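Long-range contacts in MEM-A1 (Soil metagenome, PDB 6E0S), which probably hydrolyses beta-lactam antibiotics, as expected of a zinc-dependent metallo-beta-lactamase of subclass B3: residues 55-60 against 86-91; 82-87 against 107-112; 48-53 against 159-164; 175-180 against 188-193. One frame throughout, in Å; residues are numbered along the deposited sequence.

Contact 1 (55-60 against 86-91); sequences GHILID and LILNSH. With ZN (zinc ion), chain B.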
loop_
_atom_site.group_PDB
_atom_site.type_symbol
_atom_site.label_atom_id
_atom_site.label_comp_id
_atom_site.label_asym_id
_atom_site.label_seq_id
_atom_site.Cartn_x
_atom_site.Cartn_y
_atom_site.Cartn_z
ATOM N N GLY A 55 18.892 9.122 -1.804
ATOM C CA GLY A 55 18.259 7.853 -2.134
ATOM C C GLY A 55 16.752 7.892 -1.949
ATOM O O GLY A 55 16.219 8.788 -1.280
ATOM N N HIS A 56 16.051 6.919 -2.519
ATOM C CA HIS A 56 14.603 6.967 -2.598
ATOM C C HIS A 56 13.977 5.808 -1.848
ATOM O O HIS A 56 14.589 4.751 -1.658
ATOM C CB HIS A 56 14.114 6.892 -4.057
ATOM C CG HIS A 56 14.972 7.648 -5.028
ATOM N ND1 HIS A 56 15.288 8.986 -4.880
ATOM C CD2 HIS A 56 15.605 7.239 -6.155
ATOM C CE1 HIS A 56 16.066 9.370 -5.875
ATOM N NE2 HIS A 56 16.272 8.329 -6.667
ATOM N N ILE A 57 12.709 6.003 -1.489
ATOM C CA ILE A 57 11.866 4.968 -0.907
ATOM C C ILE A 57 10.772 4.642 -1.904
ATOM O O ILE A 57 10.107 5.549 -2.419
ATOM C CB ILE A 57 11.263 5.425 0.427
ATOM C CG1 ILE A 57 12.406 5.689 1.396
ATOM C CG2 ILE A 57 10.217 4.406 0.926
ATOM C CD1 ILE A 57 11.954 6.287 2.788
ATOM N N LEU A 58 10.572 3.359 -2.167
ATOM C CA LEU A 58 9.506 2.924 -3.057
ATOM C C LEU A 58 8.460 2.141 -2.263
ATOM O O LEU A 58 8.813 1.233 -1.508
ATOM C CB LEU A 58 10.082 2.086 -4.191
ATOM C CG LEU A 58 9.037 1.489 -5.113
ATOM C CD1 LEU A 58 8.328 2.549 -6.014
ATOM C CD2 LEU A 58 9.678 0.357 -5.948
ATOM N N ILE A 59 7.185 2.526 -2.382
ATOM C CA ILE A 59 6.089 1.816 -1.717
ATOM C C ILE A 59 5.426 0.919 -2.751
ATOM O O ILE A 59 4.877 1.408 -3.746
ATOM C CB ILE A 59 5.066 2.757 -1.068
ATOM C CG1 ILE A 59 5.738 3.700 -0.087
ATOM C CG2 ILE A 59 4.010 1.925 -0.281
ATOM C CD1 ILE A 59 4.747 4.583 0.662
ATOM N N ASP A 60 5.550 -0.392 -2.512
ATOM C CA ASP A 60 4.865 -1.488 -3.188
ATOM C C ASP A 60 5.510 -1.820 -4.525
ATOM O O ASP A 60 6.313 -1.042 -5.064
ATOM C CB ASP A 60 3.365 -1.211 -3.347
ATOM C CG ASP A 60 2.572 -1.728 -2.170
ATOM O OD1 ASP A 60 3.170 -2.375 -1.286
ATOM O OD2 ASP A 60 1.354 -1.474 -2.101
ATOM N N LEU A 86 15.050 1.557 -0.205
ATOM C CA LEU A 86 14.098 0.833 0.631
ATOM C C LEU A 86 12.843 0.627 -0.173
ATOM O O LEU A 86 12.416 1.536 -0.881
ATOM C CB LEU A 86 13.731 1.609 1.914
ATOM C CG LEU A 86 14.924 2.042 2.772
ATOM C CD1 LEU A 86 14.528 3.131 3.742
ATOM C CD2 LEU A 86 15.408 0.809 3.530
ATOM N N ILE A 87 12.269 -0.560 -0.071
ATOM C CA ILE A 87 10.979 -0.855 -0.680
ATOM C C ILE A 87 10.058 -1.234 0.462
ATOM O O ILE A 87 10.392 -2.135 1.242
ATOM C CB ILE A 87 11.074 -1.979 -1.720
ATOM C CG1 ILE A 87 11.923 -1.524 -2.910
ATOM C CG2 ILE A 87 9.672 -2.346 -2.195
ATOM C CD1 ILE A 87 12.372 -2.717 -3.861
ATOM N N LEU A 88 8.938 -0.514 0.600
ATOM C CA LEU A 88 7.982 -0.763 1.682
ATOM C C LEU A 88 6.781 -1.499 1.114
ATOM O O LEU A 88 6.403 -1.280 -0.034
ATOM C CB LEU A 88 7.512 0.542 2.336
ATOM C CG LEU A 88 8.548 1.629 2.578
ATOM C CD1 LEU A 88 7.936 2.889 3.271
ATOM C CD2 LEU A 88 9.779 1.081 3.332
ATOM N N ASN A 89 6.195 -2.395 1.893
ATOM C CA ASN A 89 5.031 -3.153 1.428
ATOM C C ASN A 89 3.789 -2.754 2.216
ATOM O O ASN A 89 3.841 -2.618 3.446
ATOM C CB ASN A 89 5.298 -4.649 1.564
ATOM C CG ASN A 89 4.121 -5.522 1.116
ATOM O OD1 ASN A 89 3.778 -6.489 1.799
ATOM N ND2 ASN A 89 3.538 -5.218 -0.051
ATOM N N SER A 90 2.684 -2.528 1.505
ATOM C CA SER A 90 1.376 -2.353 2.131
ATOM C C SER A 90 0.852 -3.711 2.612
ATOM O O SER A 90 0.765 -3.949 3.820
ATOM C CB SER A 90 0.385 -1.689 1.157
ATOM O OG SER A 90 0.178 -2.499 0.014
ATOM N N HIS A 91 0.558 -4.654 1.711
ATOM C CA HIS A 91 0.227 -5.973 2.225
ATOM C C HIS A 91 0.738 -7.083 1.299
ATOM O O HIS A 91 1.043 -6.883 0.113
ATOM C CB HIS A 91 -1.282 -6.114 2.526
ATOM C CG HIS A 91 -2.146 -6.159 1.309
ATOM N ND1 HIS A 91 -2.781 -5.047 0.798
ATOM C CD2 HIS A 91 -2.487 -7.193 0.501
ATOM C CE1 HIS A 91 -3.470 -5.392 -0.276
ATOM N NE2 HIS A 91 -3.297 -6.687 -0.485
HETATM ZN ZN ZN B . -4.973 -8.150 -0.889
HETATM O O HOH W 1 -5.511 -8.518 -2.741
#
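In the beta-alpha-beta crossover built from strand 56-59, helix 66-76 and strand 84-88, Leu-58 lies beside Ile-87 as the middle of three parallel pairs. Its backbone grips both neighbours of Ile-87: Leu-58 N donates to Leu-86 O at 2.9 Å, and Leu-58 O accepts from Leu-88 N at 2.7 Å. On the face bearing Ile-57, Ile-59, Leu-86 and Leu-88, the side chain of Leu-88 crosses that of Ile-57 at a slant, with Leu-88 CD1 3.6 Å from Ile-57 CG2.

Beyond the strands a carboxylate takes over. Asp-60 OD1 accepts from Ser-90 N at 2.8 Å, almost straight at 171°. The same OD1 receives Asn-89 ND2 at 3.1 Å, from the opposite face of the carboxylate plane. Asp-60 OD2 offers its syn lone pair to Ser-90 OG, 2.6 Å away, and is also hydrogen-bonded to Tyr-191 OH. With OG set between its own backbone N and carbonyl carbon (chi1 62°), Ser-90 turns hydroxyl and N-H to one carboxylate, which fixes the serine. Asn-89 ND2 also donates to His-91 O, so it links Asp-60 to the backbone of the zinc ligand.

There His-91 NE2 binds zinc at 2.3 Å, together with His-93, His-169 and water 1. A histidine ligand just past the C-terminal end of a central strand, opening an HxHxDH sequence, is typical of the metallo-beta-lactamase fold.

Contact 2 (82-87 against 107-112); sequences EDVKLI and SGATVL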
loop_
_atom_site.group_PDB
_atom_site.type_symbol
_atom_site.label_atom_id
_atom_site.label_comp_id
_atom_site.label_asym_id
_atom_site.label_seq_id
_atom_site.Cartn_x
_atom_site.Cartn_y
_atom_site.Cartn_z
ATOM N N GLU A 82 19.025 1.826 -8.915
ATOM C CA GLU A 82 20.009 1.580 -7.869
ATOM C C GLU A 82 20.056 2.676 -6.818
ATOM O O GLU A 82 20.708 2.486 -5.789
ATOM C CB GLU A 82 21.400 1.358 -8.457
ATOM C CG GLU A 82 21.442 0.234 -9.476
ATOM C CD GLU A 82 22.863 -0.227 -9.748
ATOM O OE1 GLU A 82 23.763 0.653 -9.801
ATOM O OE2 GLU A 82 23.086 -1.463 -9.871
ATOM N N ASP A 83 19.350 3.787 -7.020
ATOM C CA ASP A 83 19.199 4.771 -5.949
ATOM C C ASP A 83 18.010 4.479 -5.038
ATOM O O ASP A 83 17.831 5.164 -4.024
ATOM C CB ASP A 83 19.068 6.174 -6.548
ATOM C CG ASP A 83 20.366 6.648 -7.190
ATOM O OD1 ASP A 83 21.448 6.133 -6.815
ATOM O OD2 ASP A 83 20.319 7.502 -8.103
ATOM N N VAL A 84 17.174 3.507 -5.370
ATOM C CA VAL A 84 16.089 3.134 -4.469
ATOM C C VAL A 84 16.710 2.299 -3.363
ATOM O O VAL A 84 17.242 1.213 -3.620
ATOM C CB VAL A 84 14.994 2.356 -5.200
ATOM C CG1 VAL A 84 13.873 1.892 -4.202
ATOM C CG2 VAL A 84 14.424 3.209 -6.355
ATOM N N LYS A 85 16.626 2.796 -2.136
ATOM C CA LYS A 85 17.277 2.156 -1.005
ATOM C C LYS A 85 16.345 1.252 -0.211
ATOM O O LYS A 85 16.808 0.291 0.420
ATOM C CB LYS A 85 17.855 3.230 -0.080
ATOM C CG LYS A 85 18.870 4.131 -0.767
ATOM C CD LYS A 85 19.976 3.294 -1.418
ATOM C CE LYS A 85 20.852 4.100 -2.355
ATOM N NZ LYS A 85 21.808 3.200 -3.134
ATOM N N LEU A 86 15.050 1.557 -0.205
ATOM C CA LEU A 86 14.098 0.833 0.631
ATOM C C LEU A 86 12.843 0.627 -0.173
ATOM O O LEU A 86 12.416 1.536 -0.881
ATOM C CB LEU A 86 13.731 1.609 1.914
ATOM C CG LEU A 86 14.924 2.042 2.772
ATOM C CD1 LEU A 86 14.528 3.131 3.742
ATOM C CD2 LEU A 86 15.408 0.809 3.530
ATOM N N ILE A 87 12.269 -0.560 -0.071
ATOM C CA ILE A 87 10.979 -0.855 -0.680
ATOM C C ILE A 87 10.058 -1.234 0.462
ATOM O O ILE A 87 10.392 -2.135 1.242
ATOM C CB ILE A 87 11.074 -1.979 -1.720
ATOM C CG1 ILE A 87 11.923 -1.524 -2.910
ATOM C CG2 ILE A 87 9.672 -2.346 -2.195
ATOM C CD1 ILE A 87 12.372 -2.717 -3.861
ATOM N N SER A 107 17.411 -2.932 -7.836
ATOM C CA SER A 107 17.809 -1.802 -7.001
ATOM C C SER A 107 18.861 -2.133 -5.951
ATOM O O SER A 107 19.655 -1.256 -5.609
ATOM C CB SER A 107 16.587 -1.223 -6.273
ATOM O OG SER A 107 15.980 -2.189 -5.434
ATOM N N GLY A 108 18.862 -3.350 -5.406
ATOM C CA GLY A 108 19.637 -3.653 -4.218
ATOM C C GLY A 108 18.988 -3.216 -2.927
ATOM O O GLY A 108 19.654 -3.199 -1.883
ATOM N N ALA A 109 17.715 -2.829 -2.969
ATOM C CA ALA A 109 17.074 -2.218 -1.817
ATOM C C ALA A 109 16.787 -3.245 -0.729
ATOM O O ALA A 109 16.672 -4.445 -0.972
ATOM C CB ALA A 109 15.756 -1.559 -2.217
ATOM N N THR A 110 16.685 -2.758 0.493
ATOM C CA THR A 110 16.154 -3.559 1.587
ATOM C C THR A 110 14.649 -3.398 1.580
ATOM O O THR A 110 14.142 -2.319 1.241
ATOM C CB THR A 110 16.746 -3.106 2.923
ATOM O OG1 THR A 110 18.128 -3.470 2.972
ATOM C CG2 THR A 110 16.043 -3.763 4.122
ATOM N N VAL A 111 13.939 -4.487 1.897
ATOM C CA VAL A 111 12.475 -4.540 1.823
ATOM C C VAL A 111 11.916 -4.542 3.239
ATOM O O VAL A 111 12.338 -5.351 4.073
ATOM C CB VAL A 111 11.998 -5.770 1.024
ATOM C CG1 VAL A 111 10.492 -5.990 1.174
ATOM C CG2 VAL A 111 12.360 -5.584 -0.436
ATOM N N LEU A 112 10.966 -3.639 3.503
ATOM C CA LEU A 112 10.420 -3.433 4.834
ATOM C C LEU A 112 8.945 -3.813 4.871
ATOM O O LEU A 112 8.171 -3.460 3.968
ATOM C CB LEU A 112 10.609 -1.964 5.251
ATOM C CG LEU A 112 12.025 -1.406 5.270
ATOM C CD1 LEU A 112 12.006 0.012 5.820
ATOM C CD2 LEU A 112 12.941 -2.265 6.114
HETATM O O HOH W 2 19.992 0.453 -3.482
#
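Ala-109 presses its methyl group onto the backbone of strand 84-88: CB lies 3.4 Å from Val-84 O and as near to Lys-85 O. The same methyl meets the side chain of Ile-87, whose CG1 comes within 3.9 Å of Ala-109 CB. From there the two backbones run on as parallel strands. Thr-110 N donates to Lys-85 O from well off the carbonyl plane, whereas the next two bonds are straighter: Ile-87 N to Thr-110 O is 2.9 Å, and Leu-112 N to Ile-87 O is 2.8 Å. Val-111 CG2 lies against Ile-87 CB on one face; on the other, Leu-86 CD2 and Leu-112 CD1 meet at an angle, 4.2 Å apart.

This is the alpha/beta half of the metallo-beta-lactamase fold, where the chain leaves strand 84-88, passes through helices 94-97 and 100-107, and returns as the adjacent parallel strand 110-114. Gly-108, with positive phi, makes the exit from the helix. Just before it, Ser-107 forms an ST turn, its OG accepting from Ala-109 N at 3.1 Å. A chi1 of 60° brings that oxygen back over its own backbone, where it also bonds to Leu-103 O in the helix. Water 2 probably links Ser-107 O and Val-84 O ahead of the strand pairing. Farther out, Leu-103 covers Ile-87, and Val-154 of the second sheet rests on Leu-86 and Leu-112.

Contact 3 (48-53 against 159-164); sequences VLIASP and LAVTAR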
loop_
_atom_site.group_PDB
_atom_site.type_symbol
_atom_site.label_atom_id
_atom_site.label_comp_id
_atom_site.label_asym_id
_atom_site.label_seq_id
_atom_site.Cartn_x
_atom_site.Cartn_y
_atom_site.Cartn_z
ATOM N N VAL A 48 4.463 4.065 -5.219
ATOM C CA VAL A 48 4.775 5.461 -4.980
ATOM C C VAL A 48 6.261 5.590 -4.705
ATOM O O VAL A 48 6.805 4.879 -3.850
ATOM C CB VAL A 48 3.939 6.023 -3.812
ATOM C CG1 VAL A 48 4.544 7.354 -3.305
ATOM C CG2 VAL A 48 2.480 6.191 -4.251
ATOM N N LEU A 49 6.911 6.519 -5.419
ATOM C CA LEU A 49 8.326 6.816 -5.250
ATOM C C LEU A 49 8.482 8.088 -4.419
ATOM O O LEU A 49 7.939 9.135 -4.779
ATOM C CB LEU A 49 9.005 7.023 -6.602
ATOM C CG LEU A 49 10.527 7.286 -6.504
ATOM C CD1 LEU A 49 11.233 6.001 -6.106
ATOM C CD2 LEU A 49 11.009 7.798 -7.888
ATOM N N ILE A 50 9.225 7.999 -3.321
ATOM C CA ILE A 50 9.520 9.155 -2.479
ATOM C C ILE A 50 10.996 9.436 -2.669
ATOM O O ILE A 50 11.841 8.707 -2.136
ATOM C CB ILE A 50 9.195 8.904 -0.998
ATOM C CG1 ILE A 50 7.798 8.294 -0.858
ATOM C CG2 ILE A 50 9.342 10.215 -0.208
ATOM C CD1 ILE A 50 7.378 7.897 0.619
ATOM N N ALA A 51 11.312 10.484 -3.404
ATOM C CA ALA A 51 12.678 10.664 -3.896
ATOM C C ALA A 51 13.499 11.590 -3.003
ATOM O O ALA A 51 12.948 12.455 -2.314
ATOM C CB ALA A 51 12.645 11.213 -5.308
ATOM N N SER A 52 14.826 11.399 -3.006
ATOM C CA SER A 52 15.696 12.346 -2.321
ATOM C C SER A 52 17.111 12.227 -2.874
ATOM O O SER A 52 17.485 11.185 -3.444
ATOM C CB SER A 52 15.692 12.114 -0.799
ATOM O OG SER A 52 16.723 11.206 -0.450
ATOM N N PRO A 53 17.929 13.264 -2.696
ATOM C CA PRO A 53 19.336 13.179 -3.118
ATOM C C PRO A 53 20.125 12.111 -2.380
ATOM O O PRO A 53 21.192 11.713 -2.861
ATOM C CB PRO A 53 19.883 14.583 -2.808
ATOM C CG PRO A 53 18.687 15.486 -2.804
ATOM C CD PRO A 53 17.560 14.612 -2.233
ATOM N N LEU A 159 13.855 12.059 4.323
ATOM C CA LEU A 159 12.599 11.335 4.282
ATOM C C LEU A 159 12.343 10.652 5.614
ATOM O O LEU A 159 13.257 10.093 6.222
ATOM C CB LEU A 159 12.587 10.269 3.185
ATOM C CG LEU A 159 13.102 10.682 1.809
ATOM C CD1 LEU A 159 13.086 9.511 0.779
ATOM C CD2 LEU A 159 12.314 11.860 1.282
ATOM N N ALA A 160 11.090 10.672 6.055
ATOM C CA ALA A 160 10.718 10.019 7.317
ATOM C C ALA A 160 9.312 9.463 7.095
ATOM O O ALA A 160 8.345 10.228 7.043
ATOM C CB ALA A 160 10.766 10.994 8.505
ATOM N N VAL A 161 9.205 8.143 6.936
ATOM C CA VAL A 161 7.940 7.475 6.625
ATOM C C VAL A 161 7.564 6.571 7.798
ATOM O O VAL A 161 8.338 5.690 8.177
ATOM C CB VAL A 161 8.045 6.661 5.319
ATOM C CG1 VAL A 161 6.695 6.044 4.958
ATOM C CG2 VAL A 161 8.539 7.531 4.155
ATOM N N THR A 162 6.357 6.747 8.337
ATOM C CA THR A 162 5.937 6.032 9.535
ATOM C C THR A 162 5.102 4.815 9.160
ATOM O O THR A 162 4.178 4.920 8.340
ATOM C CB THR A 162 5.125 6.952 10.442
ATOM O OG1 THR A 162 5.944 8.064 10.844
ATOM C CG2 THR A 162 4.626 6.225 11.689
ATOM N N ALA A 163 5.390 3.676 9.804
ATOM C CA ALA A 163 4.546 2.494 9.653
ATOM C C ALA A 163 3.338 2.574 10.580
ATOM O O ALA A 163 3.479 2.782 11.802
ATOM C CB ALA A 163 5.327 1.210 9.948
ATOM N N ARG A 164 2.147 2.415 10.009
ATOM C CA ARG A 164 0.916 2.338 10.794
ATOM C C ARG A 164 0.271 0.989 10.514
ATOM O O ARG A 164 -0.316 0.791 9.449
ATOM C CB ARG A 164 -0.043 3.489 10.461
ATOM C CG ARG A 164 0.574 4.881 10.720
ATOM C CD ARG A 164 0.853 5.091 12.205
ATOM N NE ARG A 164 -0.343 4.995 13.068
ATOM C CZ ARG A 164 -1.134 6.017 13.411
ATOM N NH1 ARG A 164 -0.878 7.248 12.973
ATOM N NH2 ARG A 164 -2.183 5.813 14.200
#
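Strand 48-50 and strand 159-165 belong to different sheets, and the backbones carrying Ile-50 and Leu-159 never pair: even the nearest CA atoms, those of Ser-52 and Leu-159, are 7.4 Å apart, and no hydrogen bond crosses. They illustrate how the two beta sheets of the alpha-beta/beta-alpha sandwich, the metallo-beta-lactamase fold, meet without backbone hydrogen bonds, through side chains packed on each other and on the opposing backbone.

Leu-159 carries most of the contact. Its CB points toward strand 48-50, and with CG anti to its carbonyl carbon (chi1 -46°) both methyls are set against the same side of the chain. Leu-159 CD1 touches the backbone at Ile-50 O, 3.3 Å away. The other methyl, Leu-159 CD2, packs on Ile-50 CG2 at 3.7 Å and lies near Ala-51 O as well. The two side chains slide past one another in opposite directions. At the base of the fork, Leu-159 CG is covered by Ser-52 CB, 3.9 Å off, while the serine hydroxyl is turned to its own loop and bonded to Gly-55 O.

Ile-57, from the strand next to 48-50, also touches Leu-159 and Val-161, and Trp-178 from the other sheet packs on both Ile-50 and Val-161. The CG1-CD1 branch of Ile-50 is extended (chi2 176°) and reaches across the interface between the sheets, where it meets a valine tip to tip: Ile-50 CD1 lies 3.7 Å from Val-161 CG2.

Contact 4 (175-180 against 188-193); sequences SWTWRA and AMVYAD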
loop_
_atom_site.group_PDB
_atom_site.type_symbol
_atom_site.label_atom_id
_atom_site.label_comp_id
_atom_site.label_asym_id
_atom_site.label_seq_id
_atom_site.Cartn_x
_atom_site.Cartn_y
_atom_site.Cartn_z
ATOM N N SER A 175 -0.284 0.603 6.583
ATOM C CA SER A 175 -0.420 1.887 5.906
ATOM C C SER A 175 0.763 2.770 6.310
ATOM O O SER A 175 1.270 2.668 7.423
ATOM C CB SER A 175 -1.747 2.558 6.260
ATOM O OG SER A 175 -2.836 1.679 5.930
ATOM N N TRP A 176 1.181 3.654 5.403
ATOM C CA TRP A 176 2.408 4.426 5.561
ATOM C C TRP A 176 2.139 5.927 5.478
ATOM O O TRP A 176 1.389 6.389 4.607
ATOM C CB TRP A 176 3.411 4.009 4.485
ATOM C CG TRP A 176 3.762 2.572 4.518
ATOM C CD1 TRP A 176 3.155 1.557 3.797
ATOM C CD2 TRP A 176 4.812 1.967 5.264
ATOM N NE1 TRP A 176 3.796 0.364 4.055
ATOM C CE2 TRP A 176 4.819 0.590 4.938
ATOM C CE3 TRP A 176 5.764 2.450 6.168
ATOM C CZ2 TRP A 176 5.737 -0.304 5.502
ATOM C CZ3 TRP A 176 6.667 1.569 6.717
ATOM C CH2 TRP A 176 6.650 0.199 6.372
ATOM N N THR A 177 2.752 6.711 6.367
ATOM C CA THR A 177 2.480 8.150 6.382
ATOM C C THR A 177 3.789 8.949 6.374
ATOM O O THR A 177 4.814 8.518 6.916
ATOM C CB THR A 177 1.628 8.577 7.586
ATOM O OG1 THR A 177 2.370 8.349 8.785
ATOM C CG2 THR A 177 0.307 7.778 7.669
ATOM N N TRP A 178 3.753 10.111 5.721
ATOM C CA TRP A 178 4.918 10.992 5.649
ATOM C C TRP A 178 4.430 12.375 5.250
ATOM O O TRP A 178 3.266 12.567 4.898
ATOM C CB TRP A 178 5.999 10.489 4.664
ATOM C CG TRP A 178 5.614 10.463 3.192
ATOM C CD1 TRP A 178 6.084 11.288 2.210
ATOM C CD2 TRP A 178 4.741 9.527 2.535
ATOM N NE1 TRP A 178 5.540 10.948 0.998
ATOM C CE2 TRP A 178 4.704 9.877 1.172
ATOM C CE3 TRP A 178 3.962 8.445 2.972
ATOM C CZ2 TRP A 178 3.933 9.180 0.241
ATOM C CZ3 TRP A 178 3.197 7.752 2.035
ATOM C CH2 TRP A 178 3.197 8.111 0.697
ATOM N N ARG A 179 5.321 13.353 5.336
ATOM C CA ARG A 179 5.002 14.703 4.887
ATOM C C ARG A 179 5.846 15.019 3.667
ATOM O O ARG A 179 7.035 14.686 3.630
ATOM C CB ARG A 179 5.276 15.740 5.997
ATOM C CG ARG A 179 4.276 15.608 7.126
ATOM C CD ARG A 179 4.231 16.860 8.016
ATOM N NE ARG A 179 3.538 17.976 7.386
ATOM C CZ ARG A 179 2.221 18.197 7.444
ATOM N NH1 ARG A 179 1.406 17.399 8.116
ATOM N NH2 ARG A 179 1.719 19.244 6.832
ATOM N N ALA A 180 5.224 15.647 2.666
ATOM C CA ALA A 180 5.906 16.133 1.478
ATOM C C ALA A 180 5.787 17.648 1.466
ATOM O O ALA A 180 4.891 18.209 2.107
ATOM C CB ALA A 180 5.335 15.530 0.174
ATOM N N ALA A 188 0.279 16.266 4.471
ATOM C CA ALA A 188 0.320 14.960 5.107
ATOM C C ALA A 188 -0.107 13.892 4.087
ATOM O O ALA A 188 -1.257 13.895 3.612
ATOM C CB ALA A 188 -0.567 14.953 6.354
ATOM N N MET A 189 0.837 13.011 3.719
ATOM C CA MET A 189 0.636 11.970 2.718
ATOM C C MET A 189 0.227 10.682 3.402
ATOM O O MET A 189 0.749 10.355 4.473
ATOM C CB MET A 189 1.929 11.729 1.917
ATOM C CG MET A 189 2.636 13.064 1.522
ATOM S SD MET A 189 1.642 13.984 0.329
ATOM C CE MET A 189 1.762 12.950 -1.106
ATOM N N VAL A 190 -0.726 9.952 2.801
ATOM C CA VAL A 190 -1.142 8.684 3.376
ATOM C C VAL A 190 -1.184 7.657 2.257
ATOM O O VAL A 190 -1.948 7.831 1.296
ATOM C CB VAL A 190 -2.514 8.764 4.068
ATOM C CG1 VAL A 190 -2.985 7.354 4.465
ATOM C CG2 VAL A 190 -2.480 9.711 5.296
ATOM N N TYR A 191 -0.356 6.613 2.372
ATOM C CA TYR A 191 -0.447 5.423 1.504
ATOM C C TYR A 191 -1.300 4.421 2.268
ATOM O O TYR A 191 -0.835 3.779 3.205
ATOM C CB TYR A 191 0.916 4.833 1.164
ATOM C CG TYR A 191 0.815 3.783 0.065
ATOM C CD1 TYR A 191 1.203 4.097 -1.238
ATOM C CD2 TYR A 191 0.340 2.492 0.330
ATOM C CE1 TYR A 191 1.133 3.175 -2.255
ATOM C CE2 TYR A 191 0.304 1.521 -0.719
ATOM C CZ TYR A 191 0.687 1.906 -1.995
ATOM O OH TYR A 191 0.646 1.013 -3.058
ATOM N N ALA A 192 -2.565 4.303 1.894
ATOM C CA ALA A 192 -3.494 3.502 2.677
ATOM C C ALA A 192 -3.524 2.076 2.139
ATOM O O ALA A 192 -3.693 1.867 0.933
ATOM C CB ALA A 192 -4.895 4.122 2.637
ATOM N N ASP A 193 -3.389 1.104 3.040
ATOM C CA ASP A 193 -3.542 -0.287 2.659
ATOM C C ASP A 193 -5.015 -0.577 2.412
ATOM O O ASP A 193 -5.896 0.202 2.778
ATOM C CB ASP A 193 -3.004 -1.216 3.748
ATOM C CG ASP A 193 -2.855 -2.669 3.259
ATOM O OD1 ASP A 193 -2.732 -3.559 4.120
ATOM O OD2 ASP A 193 -2.857 -2.905 2.030
#
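Met-189 and Trp-178 form a hydrogen-bonded pair in the antiparallel beta hairpin of strands 174-182 and 185-192, which belongs to the second sheet of the metallo-beta-lactamase sandwich. Met-189 N gives Trp-178 O a bond of 2.7 Å, the shorter of the two that join this pair.

Followed outward, the methionine crosses the indole. Met-189 CB sits over the face of the six-membered ring of Trp-178, 3.6 Å from its centroid, a CH-pi contact. The next atom, Met-189 CG, moves toward the pyrrole side, 3.6 Å from Trp-178 NE1, and touches the methyl of Ala-180. Chi2 of -67° then bends the chain, leaving Met-189 SD 4.0 Å from Ala-180 CB. To the five-membered ring the sulfur makes an oblique Met-aromatic contact, 5.4 Å from the centroid. A second bend, at chi3, leads to the terminal CE. Val-33 and Phe-34 of strand 31-34 cover this side chain from the other sheet.

Trp-178 comes under the methionine because CG stands between its backbone N and carbonyl carbon (chi1 66°), which lays the indole toward the partner strand; there Trp-178 CZ3 meets Tyr-191 CB at 3.8 Å. NE1 is bonded to Thr-37 OG1. At the zinc end of the hairpin, Asp-193 OD2 bonds to the zinc ligand His-91, while Asp-193 N is fixed by a nearly linear bond (176°) to Ser-175 OG, 3.0 Å away.

The four contacts show one fold held by different means. Contacts 1 and 2 are successive parallel pairings that share strand 84-88; the first is buried and ends in polar bonds beside zinc, whereas the second runs out to the surface, with exposed Glu-82 and Lys-85. Contact 4 pairs antiparallel strands within the other sheet and combines backbone hydrogen bonds with packing on an aromatic surface. Contact 3, wholly buried, has no hydrogen bond across its segments and is mainly methyl packing, because it spans two sheets: strand 48-50 neighbours 56-59 of contact 1, and 159-165 neighbours 174-182 of contact 4. Bonds from Asp-60 to Tyr-191 and from His-91 to Asp-193 join contacts 1 and 4 directly.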